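Local coordinates for protein putative short-chain dehydrogenase/reductase (Burkholderia xenovorans, PDB 5JY1) that binds NAD and probably acts as a nicotinamide-dependent oxidoreductase of the short-chain dehydrogenase/reductase family, perhaps on 3-oxoacyl substrates, at residues V68-D71 and A76-E79; S151-T154 and L160-D163; V136-R141 and F185-N190. All coordinates share one frame; numbering follows the deposited sequence.

In the fold
The protein has a parallel sheet of Rossmann type flanked by helices, and the three contacts sample different parts of it. Interactions 1 and 2 both reach the same NAD but at its two ends: the turn after strand 64-69 meets the adenine, while Ser151 in interaction 2 meets the nicotinamide ring. Their centres are about 26 Å apart and their nearest atoms about 16 Å, so the two contacts do not touch. Interaction 3 joins helix 113-141 to the start of strand 187-194, away from the cofactor sites; its centre is about 20 Å from that of interaction 1 and about 29 Å from that of interaction 2. Helix 162-182, which begins in interaction 2, precedes strand 187-194 of interaction 3, and both contacts touch the second subunit.

Interaction 1: V68-D71 and A76-E79; sequences VKTD and ASIE. With NAD (nicotinamide-adenine-dinucleotide), chain E.
In the Rossmann fold of this short-chain dehydrogenase/reductase, Asp71 and Ser77 meet at the turn that carries the chain from strand 64-69 into helix 75-89, beside the adenine of NAD. The hydroxyl of Ser77 receives the backbone N-H of Asp71: N to OG is 2.9 Å, and the bond is almost straight at 170°. With OG anti to its own backbone N (chi1 -178°), Ser77 sends the hydroxyl out from the helix to the turn, where OG also lies 3.4 Å from Thr70 CA. Ser77 CB packs 3.4 Å from Asp71 O. One water spans the two backbones, donating to Lys69 O and to Ser77 O, each 2.9 Å from the water oxygen.

Thr70 divides its branches between two tasks. OG1 turns back along its own segment and donates to Val68 O at 2.8 Å, arriving above the carbonyl plane, while CG2 faces the helix near Ser77 OG and Ile78. Ile78 continues this apolar side onto Trp129 and Ala130 of helix 113-141.

The cofactor lies beyond the turn. NAD N6A makes a weak hydrogen bond to Asp71 OD1 (3.0 Å, 132° at the hydrogen), and OD1 is also hydrogen-bonded to Thr73 OG1, a second partner that helps to fix the carboxylate. Thr70 O lies 3.2 Å from NAD C2A, so the backbone of Thr70 and the side chain of Asp71 approach different atoms of the adenine. An acidic side chain reading the adenine amino group just after the third strand is a familiar element of the dinucleotide-binding site in short-chain dehydrogenases/reductases.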
loop_
_atom_site.group_PDB
_atom_site.type_symbol
_atom_site.label_atom_id
_atom_site.label_comp_id
_atom_site.label_asym_id
_atom_site.label_seq_id
_atom_site.Cartn_x
_atom_site.Cartn_y
_atom_site.Cartn_z
ATOM N N VAL A 68 24.214 28.634 -2.137
ATOM C CA VAL A 68 23.283 29.694 -2.512
ATOM C C VAL A 68 22.294 29.832 -1.367
ATOM O O VAL A 68 21.492 28.920 -1.123
ATOM C CB VAL A 68 22.556 29.393 -3.831
ATOM C CG1 VAL A 68 21.611 30.539 -4.188
ATOM C CG2 VAL A 68 23.569 29.168 -4.956
ATOM N N LYS A 69 22.364 30.953 -0.644
ATOM C CA LYS A 69 21.430 31.157 0.452
ATOM C C LYS A 69 20.007 31.122 -0.089
ATOM O O LYS A 69 19.674 31.832 -1.047
ATOM C CB LYS A 69 21.714 32.477 1.178
ATOM C CG LYS A 69 20.996 32.571 2.519
ATOM C CD LYS A 69 21.190 33.932 3.193
ATOM C CE LYS A 69 22.558 34.061 3.846
ATOM N NZ LYS A 69 22.775 35.404 4.460
ATOM N N THR A 70 19.177 30.276 0.524
ATOM C CA THR A 70 17.833 29.967 0.051
ATOM C C THR A 70 16.912 29.783 1.245
ATOM O O THR A 70 17.249 29.054 2.182
ATOM C CB THR A 70 17.827 28.687 -0.802
ATOM O OG1 THR A 70 18.762 28.822 -1.874
ATOM C CG2 THR A 70 16.445 28.425 -1.387
ATOM N N ASP A 71 15.752 30.437 1.199
ATOM C CA ASP A 71 14.690 30.280 2.191
ATOM C C ASP A 71 13.517 29.633 1.463
ATOM O O ASP A 71 12.825 30.305 0.691
ATOM C CB ASP A 71 14.305 31.636 2.789
ATOM C CG ASP A 71 13.227 31.537 3.869
ATOM O OD1 ASP A 71 12.556 30.493 3.979
ATOM O OD2 ASP A 71 13.036 32.531 4.607
ATOM N N ALA A 76 10.076 33.217 -4.317
ATOM C CA ALA A 76 11.093 33.972 -5.044
ATOM C C ALA A 76 12.494 33.456 -4.743
ATOM O O ALA A 76 13.336 33.380 -5.642
ATOM C CB ALA A 76 10.991 35.461 -4.710
ATOM N N SER A 77 12.761 33.093 -3.484
ATOM C CA SER A 77 14.097 32.629 -3.110
ATOM C C SER A 77 14.422 31.297 -3.769
ATOM O O SER A 77 15.544 31.085 -4.246
ATOM C CB SER A 77 14.196 32.501 -1.589
ATOM O OG SER A 77 15.498 32.086 -1.190
ATOM N N ILE A 78 13.445 30.390 -3.800
ATOM C CA ILE A 78 13.616 29.114 -4.488
ATOM C C ILE A 78 13.874 29.342 -5.972
ATOM O O ILE A 78 14.783 28.747 -6.563
ATOM C CB ILE A 78 12.378 28.229 -4.263
ATOM C CG1 ILE A 78 12.282 27.805 -2.800
ATOM C CG2 ILE A 78 12.430 27.037 -5.183
ATOM C CD1 ILE A 78 10.957 27.127 -2.447
ATOM N N GLU A 79 13.067 30.207 -6.598
ATOM C CA GLU A 79 13.227 30.467 -8.024
ATOM C C GLU A 79 14.586 31.087 -8.313
ATOM O O GLU A 79 15.236 30.747 -9.310
ATOM C CB GLU A 79 12.097 31.373 -8.525
ATOM C CG GLU A 79 10.758 30.656 -8.579
ATOM C CD GLU A 79 9.627 31.534 -9.062
ATOM O OE1 GLU A 79 9.771 32.768 -9.015
ATOM O OE2 GLU A 79 8.585 30.981 -9.477
HETATM P PA NAD E . 17.720 18.395 9.789
HETATM O O1A NAD E . 16.898 19.098 10.826
HETATM O O2A NAD E . 18.941 17.687 10.359
HETATM O O5B NAD E . 18.199 19.452 8.588
HETATM C C5B NAD E . 17.236 20.333 8.125
HETATM C C4B NAD E . 17.941 21.358 7.147
HETATM O O4B NAD E . 17.033 22.107 6.620
HETATM C C3B NAD E . 18.852 22.307 8.002
HETATM O O3B NAD E . 20.107 22.428 7.406
HETATM C C2B NAD E . 18.090 23.610 7.989
HETATM O O2B NAD E . 19.007 24.780 8.252
HETATM C C1B NAD E . 17.578 23.614 6.772
HETATM N N9A NAD E . 16.454 24.527 6.676
HETATM C C8A NAD E . 15.531 24.742 7.616
HETATM N N7A NAD E . 14.685 25.641 7.158
HETATM C C5A NAD E . 15.081 25.988 5.931
HETATM C C6A NAD E . 14.544 26.901 5.021
HETATM N N6A NAD E . 13.397 27.799 4.997
HETATM N N1A NAD E . 15.124 27.074 3.849
HETATM C C2A NAD E . 16.254 26.356 3.535
HETATM N N3A NAD E . 16.788 25.474 4.414
HETATM C C4A NAD E . 16.174 25.297 5.627
HETATM O O3 NAD E . 16.738 17.316 9.018
HETATM P PN NAD E . 17.001 15.737 8.700
HETATM O O1N NAD E . 16.805 14.935 9.977
HETATM O O2N NAD E . 18.400 15.448 8.124
HETATM O O5D NAD E . 15.815 15.279 7.639
HETATM C C5D NAD E . 15.915 15.692 6.277
HETATM C C4D NAD E . 14.654 15.216 5.483
HETATM O O4D NAD E . 14.402 13.933 5.741
HETATM C C3D NAD E . 13.433 15.997 5.981
HETATM O O3D NAD E . 12.573 16.246 4.974
HETATM C C2D NAD E . 12.796 15.028 7.005
HETATM O O2D NAD E . 11.373 15.428 7.174
HETATM C C1D NAD E . 12.955 13.847 6.445
HETATM N N1N NAD E . 12.981 12.761 7.412
HETATM C C2N NAD E . 14.089 12.520 8.162
HETATM C C3N NAD E . 14.111 11.479 9.093
HETATM C C7N NAD E . 15.335 11.205 9.935
HETATM O O7N NAD E . 15.413 10.187 10.607
HETATM N N7N NAD E . 16.403 12.126 9.958
HETATM C C4N NAD E . 12.999 10.692 9.250
HETATM C C5N NAD E . 11.898 10.923 8.503
HETATM C C6N NAD E . 11.885 11.968 7.567
HETATM O O HOH W 1 18.156 32.032 -3.464
#

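Interaction 2: S151-T154 and L160-D163; sequences SIDT and LHGD. With NAD (nicotinamide-adenine-dinucleotide), chain E.
Asp153 and His161 join the two short runs of chain around the loop that follows strand 144-149 in the short-chain dehydrogenase/reductase fold, next to the nicotinamide end of NAD. The contact is slight, burying 70 Å² in all, and rests on one His-carboxylate hydrogen bond: His161 ND1 donates to Asp153 OD2 at 2.8 Å with an angle of 156°. The acceptor lies close to the imidazole plane, at the ring edge, but the nitrogen meets OD2 from well above the carboxylate plane, and the two planes are turned 39° from each other. The CA-CB bonds of both residues point toward the other segment; in His161 CG lies anti to the carbonyl carbon (chi1 -64°), and from there ND1 meets the carboxylate.

The tight part also includes the turn within 151-154. Ser151 OG caps the following helix by accepting from Asp153 N at 3.0 Å. Ser151 O is held twice, by Thr154 N at 3.0 Å and by Thr154 OG1 at 2.8 Å, the hydroxyl arriving nearly in line with the carbonyl. The solvent side is looser: His161 and Asp153 are partly exposed, and an ethanediol molecule lies about 4 Å from the histidine side chain. Arg176 of the second subunit bonds Thr154 O, and Glu181 of the same subunit bonds Leu160 N, so a subunit interface borders the loop.

Tyr164 and Lys168, both bound to NAD, have the spacing of the family's YxxxK motif. Ser151 sits where that family usually has its active-site serine, and its OG lies 3.4 Å from C5N of the nicotinamide ring.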
loop_
_atom_site.group_PDB
_atom_site.type_symbol
_atom_site.label_atom_id
_atom_site.label_comp_id
_atom_site.label_asym_id
_atom_site.label_seq_id
_atom_site.Cartn_x
_atom_site.Cartn_y
_atom_site.Cartn_z
ATOM N N SER A 151 7.958 10.563 5.115
ATOM C CA SER A 151 8.344 9.941 6.368
ATOM C C SER A 151 7.467 8.735 6.656
ATOM O O SER A 151 6.275 8.714 6.329
ATOM C CB SER A 151 8.254 10.931 7.540
ATOM O OG SER A 151 8.537 10.276 8.772
ATOM N N ILE A 152 8.073 7.738 7.302
ATOM C CA ILE A 152 7.326 6.605 7.841
ATOM C C ILE A 152 6.237 7.065 8.804
ATOM O O ILE A 152 5.235 6.364 8.986
ATOM C CB ILE A 152 8.304 5.613 8.515
ATOM C CG1 ILE A 152 7.589 4.329 8.930
ATOM C CG2 ILE A 152 8.942 6.242 9.743
ATOM C CD1 ILE A 152 8.527 3.281 9.462
ATOM N N ASP A 153 6.402 8.247 9.417
ATOM C CA ASP A 153 5.370 8.774 10.312
ATOM C C ASP A 153 4.037 8.969 9.598
ATOM O O ASP A 153 2.978 8.909 10.243
ATOM C CB ASP A 153 5.818 10.107 10.921
ATOM C CG ASP A 153 6.898 9.951 11.986
ATOM O OD1 ASP A 153 7.274 8.809 12.353
ATOM O OD2 ASP A 153 7.349 11.002 12.483
ATOM N N THR A 154 4.057 9.239 8.283
ATOM C CA THR A 154 2.809 9.401 7.535
ATOM C C THR A 154 2.042 8.102 7.424
ATOM O O THR A 154 0.842 8.131 7.128
ATOM C CB THR A 154 3.050 9.903 6.107
ATOM O OG1 THR A 154 3.686 8.866 5.337
ATOM C CG2 THR A 154 3.923 11.125 6.105
ATOM N N LEU A 160 2.115 12.917 18.100
ATOM C CA LEU A 160 2.709 14.229 18.349
ATOM C C LEU A 160 3.198 14.907 17.077
ATOM O O LEU A 160 3.736 16.021 17.161
ATOM C CB LEU A 160 3.875 14.175 19.356
ATOM C CG LEU A 160 3.645 13.424 20.674
ATOM C CD1 LEU A 160 4.876 13.499 21.573
ATOM C CD2 LEU A 160 2.416 13.965 21.400
ATOM N N HIS A 161 3.013 14.289 15.904
ATOM C CA HIS A 161 3.509 14.801 14.633
ATOM C C HIS A 161 2.387 15.027 13.626
ATOM O O HIS A 161 2.622 14.980 12.417
ATOM C CB HIS A 161 4.548 13.847 14.037
ATOM C CG HIS A 161 5.787 13.702 14.860
ATOM N ND1 HIS A 161 6.742 12.744 14.592
ATOM C CD2 HIS A 161 6.241 14.399 15.928
ATOM C CE1 HIS A 161 7.727 12.851 15.468
ATOM N NE2 HIS A 161 7.448 13.847 16.290
ATOM N N GLY A 162 1.163 15.286 14.108
ATOM C CA GLY A 162 0.006 15.310 13.215
ATOM C C GLY A 162 0.152 16.257 12.035
ATOM O O GLY A 162 -0.235 15.925 10.910
ATOM N N ASP A 163 0.714 17.447 12.269
ATOM C CA ASP A 163 0.889 18.404 11.176
ATOM C C ASP A 163 1.931 17.913 10.176
ATOM O O ASP A 163 1.729 17.988 8.959
ATOM C CB ASP A 163 1.264 19.788 11.735
ATOM C CG ASP A 163 2.462 19.755 12.689
ATOM O OD1 ASP A 163 2.731 18.718 13.326
ATOM O OD2 ASP A 163 3.147 20.789 12.815
HETATM P PA NAD E . 17.720 18.395 9.789
HETATM O O1A NAD E . 16.898 19.098 10.826
HETATM O O2A NAD E . 18.941 17.687 10.359
HETATM O O5B NAD E . 18.199 19.452 8.588
HETATM C C5B NAD E . 17.236 20.333 8.125
HETATM C C4B NAD E . 17.941 21.358 7.147
HETATM O O4B NAD E . 17.033 22.107 6.620
HETATM C C3B NAD E . 18.852 22.307 8.002
HETATM O O3B NAD E . 20.107 22.428 7.406
HETATM C C2B NAD E . 18.090 23.610 7.989
HETATM O O2B NAD E . 19.007 24.780 8.252
HETATM C C1B NAD E . 17.578 23.614 6.772
HETATM N N9A NAD E . 16.454 24.527 6.676
HETATM C C8A NAD E . 15.531 24.742 7.616
HETATM N N7A NAD E . 14.685 25.641 7.158
HETATM C C5A NAD E . 15.081 25.988 5.931
HETATM C C6A NAD E . 14.544 26.901 5.021
HETATM N N6A NAD E . 13.397 27.799 4.997
HETATM N N1A NAD E . 15.124 27.074 3.849
HETATM C C2A NAD E . 16.254 26.356 3.535
HETATM N N3A NAD E . 16.788 25.474 4.414
HETATM C C4A NAD E . 16.174 25.297 5.627
HETATM O O3 NAD E . 16.738 17.316 9.018
HETATM P PN NAD E . 17.001 15.737 8.700
HETATM O O1N NAD E . 16.805 14.935 9.977
HETATM O O2N NAD E . 18.400 15.448 8.124
HETATM O O5D NAD E . 15.815 15.279 7.639
HETATM C C5D NAD E . 15.915 15.692 6.277
HETATM C C4D NAD E . 14.654 15.216 5.483
HETATM O O4D NAD E . 14.402 13.933 5.741
HETATM C C3D NAD E . 13.433 15.997 5.981
HETATM O O3D NAD E . 12.573 16.246 4.974
HETATM C C2D NAD E . 12.796 15.028 7.005
HETATM O O2D NAD E . 11.373 15.428 7.174
HETATM C C1D NAD E . 12.955 13.847 6.445
HETATM N N1N NAD E . 12.981 12.761 7.412
HETATM C C2N NAD E . 14.089 12.520 8.162
HETATM C C3N NAD E . 14.111 11.479 9.093
HETATM C C7N NAD E . 15.335 11.205 9.935
HETATM O O7N NAD E . 15.413 10.187 10.607
HETATM N N7N NAD E . 16.403 12.126 9.958
HETATM C C4N NAD E . 12.999 10.692 9.250
HETATM C C5N NAD E . 11.898 10.923 8.503
HETATM C C6N NAD E . 11.885 11.968 7.567
#

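Interaction 3: V136-R141 and F185-N190; sequences VPMRER and FNITVN. With EDO (1,2-ethanediol), chain I.
Arg139 NH2 donates to O1 of an ethanediol molecule at 2.7 Å, and the aliphatic part of the same side chain lies on the ring of Phe185, where helix 113-141 packs beside the beginning of strand 187-194 in the Rossmann-type fold. The bond is nearly straight (168°), with O1 near the guanidinium plane at its edge; the diol probably came from the crystallisation liquor.

A CH-pi contact supplies the evidence for packing on Phe185: Arg139 CG stands 3.7 Å from the ring centroid and only 4° off the normal, over the centre of the face. CD follows, 3.7 Å from Phe185 CZ. The chain then bends at chi3 (58°), leaving the guanidinium almost perpendicular to the ring instead of stacked on it.

Deeper in, Ile187 faces the helix. It also touches Phe135, earlier on the same helix 113-141, and Trp182 at the end of helix 162-182; Glu273 of the second subunit packs on Phe185. Ile187 crosses Met138 at about a right angle, and Ile187 CG2 approaches the sulfur SD. The closest meeting of the pair is between Ile187 CD1 and Met138 CB, at 3.6 Å.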
loop_
_atom_site.group_PDB
_atom_site.type_symbol
_atom_site.label_atom_id
_atom_site.label_comp_id
_atom_site.label_asym_id
_atom_site.label_seq_id
_atom_site.Cartn_x
_atom_site.Cartn_y
_atom_site.Cartn_z
ATOM N N VAL A 136 11.236 23.881 -15.440
ATOM C CA VAL A 136 11.451 24.664 -16.655
ATOM C C VAL A 136 12.746 24.219 -17.337
ATOM O O VAL A 136 12.698 23.815 -18.510
ATOM C CB VAL A 136 11.431 26.172 -16.358
ATOM C CG1 VAL A 136 11.765 26.985 -17.609
ATOM C CG2 VAL A 136 10.064 26.567 -15.784
ATOM N N PRO A 137 13.914 24.253 -16.684
ATOM C CA PRO A 137 15.111 23.740 -17.372
ATOM C C PRO A 137 15.066 22.240 -17.645
ATOM O O PRO A 137 15.656 21.795 -18.639
ATOM C CB PRO A 137 16.255 24.109 -16.417
ATOM C CG PRO A 137 15.600 24.218 -15.078
ATOM C CD PRO A 137 14.259 24.818 -15.363
ATOM N N MET A 138 14.396 21.450 -16.795
ATOM C CA MET A 138 14.313 20.010 -17.028
ATOM C C MET A 138 13.492 19.695 -18.272
ATOM O O MET A 138 13.883 18.851 -19.088
ATOM C CB MET A 138 13.710 19.301 -15.809
ATOM C CG MET A 138 14.591 19.289 -14.583
ATOM S SD MET A 138 13.710 18.523 -13.210
ATOM C CE MET A 138 14.933 18.619 -11.907
ATOM N N ARG A 139 12.335 20.351 -18.424
ATOM C CA ARG A 139 11.534 20.155 -19.629
ATOM C C ARG A 139 12.332 20.498 -20.881
ATOM O O ARG A 139 12.305 19.756 -21.868
ATOM C CB ARG A 139 10.266 21.012 -19.572
ATOM C CG ARG A 139 9.480 21.017 -20.874
ATOM C CD ARG A 139 8.221 21.882 -20.784
ATOM N NE ARG A 139 8.555 23.265 -20.419
ATOM C CZ ARG A 139 7.685 24.175 -20.009
ATOM N NH1 ARG A 139 6.392 23.879 -19.926
ATOM N NH2 ARG A 139 8.107 25.391 -19.676
ATOM N N GLU A 140 13.036 21.630 -20.864
ATOM C CA GLU A 140 13.763 22.057 -22.052
ATOM C C GLU A 140 14.801 21.028 -22.475
ATOM O O GLU A 140 15.012 20.801 -23.675
ATOM C CB GLU A 140 14.434 23.401 -21.796
ATOM C CG GLU A 140 15.222 23.883 -22.999
ATOM C CD GLU A 140 15.942 25.177 -22.746
ATOM O OE1 GLU A 140 16.977 25.404 -23.417
ATOM O OE2 GLU A 140 15.475 25.951 -21.884
ATOM N N ARG A 141 15.451 20.394 -21.507
ATOM C CA ARG A 141 16.521 19.442 -21.780
ATOM C C ARG A 141 16.019 18.014 -21.897
ATOM O O ARG A 141 16.815 17.117 -22.208
ATOM C CB ARG A 141 17.581 19.547 -20.685
ATOM C CG ARG A 141 18.351 20.858 -20.760
ATOM C CD ARG A 141 19.040 21.195 -19.466
ATOM N NE ARG A 141 19.781 22.444 -19.588
ATOM C CZ ARG A 141 19.219 23.652 -19.543
ATOM N NH1 ARG A 141 17.904 23.779 -19.371
ATOM N NH2 ARG A 141 19.971 24.739 -19.673
ATOM N N PHE A 185 8.417 14.059 -20.547
ATOM C CA PHE A 185 9.650 14.801 -20.776
ATOM C C PHE A 185 10.876 14.087 -20.220
ATOM O O PHE A 185 11.922 14.722 -20.076
ATOM C CB PHE A 185 9.568 16.191 -20.146
ATOM C CG PHE A 185 8.464 17.062 -20.692
ATOM C CD1 PHE A 185 8.375 17.336 -22.049
ATOM C CD2 PHE A 185 7.538 17.631 -19.832
ATOM C CE1 PHE A 185 7.364 18.167 -22.549
ATOM C CE2 PHE A 185 6.526 18.473 -20.323
ATOM C CZ PHE A 185 6.442 18.734 -21.682
ATOM N N ASN A 186 10.758 12.802 -19.861
ATOM C CA ASN A 186 11.851 12.063 -19.220
ATOM C C ASN A 186 12.259 12.723 -17.901
ATOM O O ASN A 186 13.438 12.773 -17.544
ATOM C CB ASN A 186 13.058 11.908 -20.154
ATOM C CG ASN A 186 14.103 10.965 -19.596
ATOM O OD1 ASN A 186 13.776 10.026 -18.863
ATOM N ND2 ASN A 186 15.371 11.222 -19.915
ATOM N N ILE A 187 11.271 13.251 -17.179
ATOM C CA ILE A 187 11.443 13.723 -15.808
ATOM C C ILE A 187 10.797 12.702 -14.880
ATOM O O ILE A 187 9.576 12.504 -14.922
ATOM C CB ILE A 187 10.817 15.110 -15.592
ATOM C CG1 ILE A 187 11.418 16.150 -16.550
ATOM C CG2 ILE A 187 10.997 15.525 -14.144
ATOM C CD1 ILE A 187 10.655 17.505 -16.549
ATOM N N THR A 188 11.594 12.062 -14.034
ATOM C CA THR A 188 11.035 11.142 -13.052
ATOM C C THR A 188 10.927 11.817 -11.691
ATOM O O THR A 188 11.652 12.769 -11.383
ATOM C CB THR A 188 11.874 9.878 -12.921
ATOM O OG1 THR A 188 13.159 10.219 -12.394
ATOM C CG2 THR A 188 12.037 9.188 -14.280
ATOM N N VAL A 189 9.993 11.331 -10.876
ATOM C CA VAL A 189 9.684 11.936 -9.585
ATOM C C VAL A 189 9.392 10.798 -8.618
ATOM O O VAL A 189 8.463 10.013 -8.844
ATOM C CB VAL A 189 8.478 12.896 -9.652
ATOM C CG1 VAL A 189 8.369 13.727 -8.380
ATOM C CG2 VAL A 189 8.538 13.821 -10.882
ATOM N N ASN A 190 10.187 10.699 -7.557
ATOM C CA ASN A 190 10.077 9.620 -6.581
ATOM C C ASN A 190 10.247 10.204 -5.182
ATOM O O ASN A 190 10.759 11.310 -5.013
ATOM C CB ASN A 190 11.127 8.532 -6.854
ATOM C CG ASN A 190 10.902 7.826 -8.183
ATOM O OD1 ASN A 190 10.025 6.963 -8.299
ATOM N ND2 ASN A 190 11.699 8.177 -9.193
HETATM C C1 EDO I . 5.206 26.753 -18.979
HETATM O O1 EDO I . 6.432 27.492 -19.098
HETATM C C2 EDO I . 4.894 26.597 -17.499
HETATM O O2 EDO I . 6.118 26.266 -16.823
#